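Local coordinates for protein peptidase M3B, oligoendopeptidase F (Enterococcus faecium, PDB 2QR4) that probably hydrolyses peptide bonds in short peptides, as a zinc-dependent oligoendopeptidase of the M3 family, at residues Gly182-Leu185 with Arg191-Glu194. Residues are numbered along the deposited sequence; the frame is centred on the assembly and turned at random.
Sequences GQLL and RVRE
L185 and R193 bring two helical turns close together, their CA atoms 4.9 Å apart, and no hydrogen bond joins 182-185 directly to 191-194. The side chain of R193 lies against the backbone carbonyls of L184 and L185: its CG sits 3.4 Å from L184 O and 3.4 Å from L185 O, while CD stays 3.5 Å from L185 O. These are contacts of methylene carbons with carbonyl oxygens, and the guanidinium stands obliquely to L185 O. Next to these carbonyl contacts, L184 and V192 form the apolar part, their side chains crossing at about a right angle with CD2 of L184 3.8 Å from CG1 of V192. With chi1 at 159°, CG1 stands opposite the V192 backbone N and is the methyl that meets L184. Helix 178-185 and helix 190-206 are consecutive, joined by a short connection that turns the chain sharply, within the largely helical M3 peptidase fold. R193 also ties down this connection, since its NH1 hydrogen-bonds to S187 O. The side chain bends at chi3 (38°) beyond the carbonyls, and its NE hydrogen-bonds to Y282 O while NH2 forms a salt bridge with D283, so that all three nitrogens of this buried residue's guanidinium have partners. The L185 side chain comes less close, its CD2 4.2 Å from R193 O, and like L184 it packs on A196, one turn beyond V192 on helix 190-206.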
ATOM      1  N   GLY A 182      13.907  -7.937  22.410  1.00 45.30           N
ATOM      2  CA  GLY A 182      15.036  -7.191  22.972  1.00 46.91           C
ATOM      3  C   GLY A 182      15.608  -7.753  24.262  1.00 35.02           C
ATOM      4  O   GLY A 182      16.816  -7.761  24.452  1.00 50.14           O
ATOM      5  N   GLN A 183      14.748  -8.218  25.160  1.00 45.81           N
ATOM      6  CA  GLN A 183      15.228  -8.831  26.396  1.00 55.31           C
ATOM      7  C   GLN A 183      16.040 -10.047  26.035  1.00 54.89           C
ATOM      8  O   GLN A 183      17.126 -10.262  26.569  1.00 51.32           O
ATOM      9  CB  GLN A 183      14.079  -9.312  27.285  1.00 53.77           C
ATOM     10  CG  GLN A 183      13.190  -8.243  27.882  1.00 76.19           C
ATOM     11  CD  GLN A 183      12.248  -8.837  28.922  1.00 80.97           C
ATOM     12  OE1 GLN A 183      11.701  -9.929  28.724  1.00 80.21           O
ATOM     13  NE2 GLN A 183      12.069  -8.134  30.043  1.00 82.31           N
ATOM     14  N   LEU A 184      15.481 -10.859  25.137  1.00 53.80           N
ATOM     15  CA  LEU A 184      16.098 -12.119  24.757  1.00 44.61           C
ATOM     16  C   LEU A 184      17.434 -11.911  24.038  1.00 43.25           C
ATOM     17  O   LEU A 184      18.354 -12.703  24.218  1.00 46.76           O
ATOM     18  CB  LEU A 184      15.143 -12.969  23.930  1.00 39.68           C
ATOM     19  CG  LEU A 184      13.892 -13.453  24.670  1.00 41.68           C
ATOM     20  CD1 LEU A 184      12.950 -14.115  23.699  1.00 43.17           C
ATOM     21  CD2 LEU A 184      14.232 -14.408  25.767  1.00 35.71           C
ATOM     22  N   LEU A 185      17.556 -10.839  23.254  1.00 47.56           N
ATOM     23  CA  LEU A 185      18.831 -10.538  22.595  1.00 44.21           C
ATOM     24  C   LEU A 185      19.921 -10.106  23.578  1.00 48.35           C
ATOM     25  O   LEU A 185      21.094 -10.051  23.214  1.00 57.12           O
ATOM     26  CB  LEU A 185      18.664  -9.504  21.469  1.00 50.49           C
ATOM     27  CG  LEU A 185      18.594 -10.113  20.069  1.00 57.66           C
ATOM     28  CD1 LEU A 185      19.953 -10.575  19.592  1.00 51.14           C
ATOM     29  CD2 LEU A 185      17.662 -11.291  20.078  1.00 58.11           C
ATOM     30  N   ARG A 191      22.605 -19.427  23.777  1.00 40.79           N
ATOM     31  CA  ARG A 191      21.723 -20.279  22.991  1.00 43.98           C
ATOM     32  C   ARG A 191      20.375 -19.590  22.799  1.00 41.69           C
ATOM     33  O   ARG A 191      19.760 -19.681  21.737  1.00 48.37           O
ATOM     34  CB  ARG A 191      21.543 -21.647  23.670  1.00 46.08           C
ATOM     35  CG  ARG A 191      20.402 -22.478  23.107  1.00 58.11           C
ATOM     36  CD  ARG A 191      19.991 -23.633  24.039  1.00 59.63           C
ATOM     37  NE  ARG A 191      19.221 -23.203  25.211  1.00 50.36           N
ATOM     38  CZ  ARG A 191      18.000 -22.668  25.160  1.00 59.68           C
ATOM     39  NH1 ARG A 191      17.393 -22.459  23.993  1.00 50.07           N
ATOM     40  NH2 ARG A 191      17.382 -22.321  26.285  1.00 53.79           N
ATOM     41  N   VAL A 192      19.931 -18.893  23.840  1.00 42.86           N
ATOM     42  CA  VAL A 192      18.653 -18.193  23.826  1.00 39.14           C
ATOM     43  C   VAL A 192      18.692 -17.002  22.869  1.00 45.94           C
ATOM     44  O   VAL A 192      17.744 -16.756  22.113  1.00 43.57           O
ATOM     45  CB  VAL A 192      18.281 -17.747  25.253  1.00 44.33           C
ATOM     46  CG1 VAL A 192      17.273 -16.599  25.234  1.00 32.77           C
ATOM     47  CG2 VAL A 192      17.766 -18.938  26.042  1.00 35.10           C
ATOM     48  N   ARG A 193      19.812 -16.290  22.896  1.00 41.09           N
ATOM     49  CA  ARG A 193      20.097 -15.223  21.941  1.00 42.67           C
ATOM     50  C   ARG A 193      20.019 -15.715  20.492  1.00 41.70           C
ATOM     51  O   ARG A 193      19.331 -15.120  19.650  1.00 46.23           O
ATOM     52  CB  ARG A 193      21.488 -14.629  22.226  1.00 39.98           C
ATOM     53  CG  ARG A 193      21.462 -13.396  23.076  1.00 48.72           C
ATOM     54  CD  ARG A 193      22.762 -13.102  23.828  1.00 43.57           C
ATOM     55  NE  ARG A 193      24.004 -13.382  23.112  1.00 37.98           N
ATOM     56  CZ  ARG A 193      25.120 -13.745  23.748  1.00 40.61           C
ATOM     57  NH1 ARG A 193      25.088 -13.876  25.065  1.00 27.65           N
ATOM     58  NH2 ARG A 193      26.255 -13.996  23.099  1.00 31.01           N
ATOM     59  N   GLU A 194      20.728 -16.795  20.194  1.00 40.47           N
ATOM     60  CA  GLU A 194      20.800 -17.299  18.824  1.00 42.32           C
ATOM     61  C   GLU A 194      19.422 -17.745  18.385  1.00 38.95           C
ATOM     62  O   GLU A 194      19.010 -17.546  17.238  1.00 47.99           O
ATOM     63  CB  GLU A 194      21.780 -18.467  18.752  1.00 37.33           C
ATOM     64  CG  GLU A 194      21.838 -19.201  17.423  1.00 47.84           C
ATOM     65  CD  GLU A 194      22.750 -20.421  17.498  1.00 54.86           C
ATOM     66  OE1 GLU A 194      23.097 -20.831  18.622  1.00 59.43           O
ATOM     67  OE2 GLU A 194      23.133 -20.967  16.446  1.00 61.70           O
TER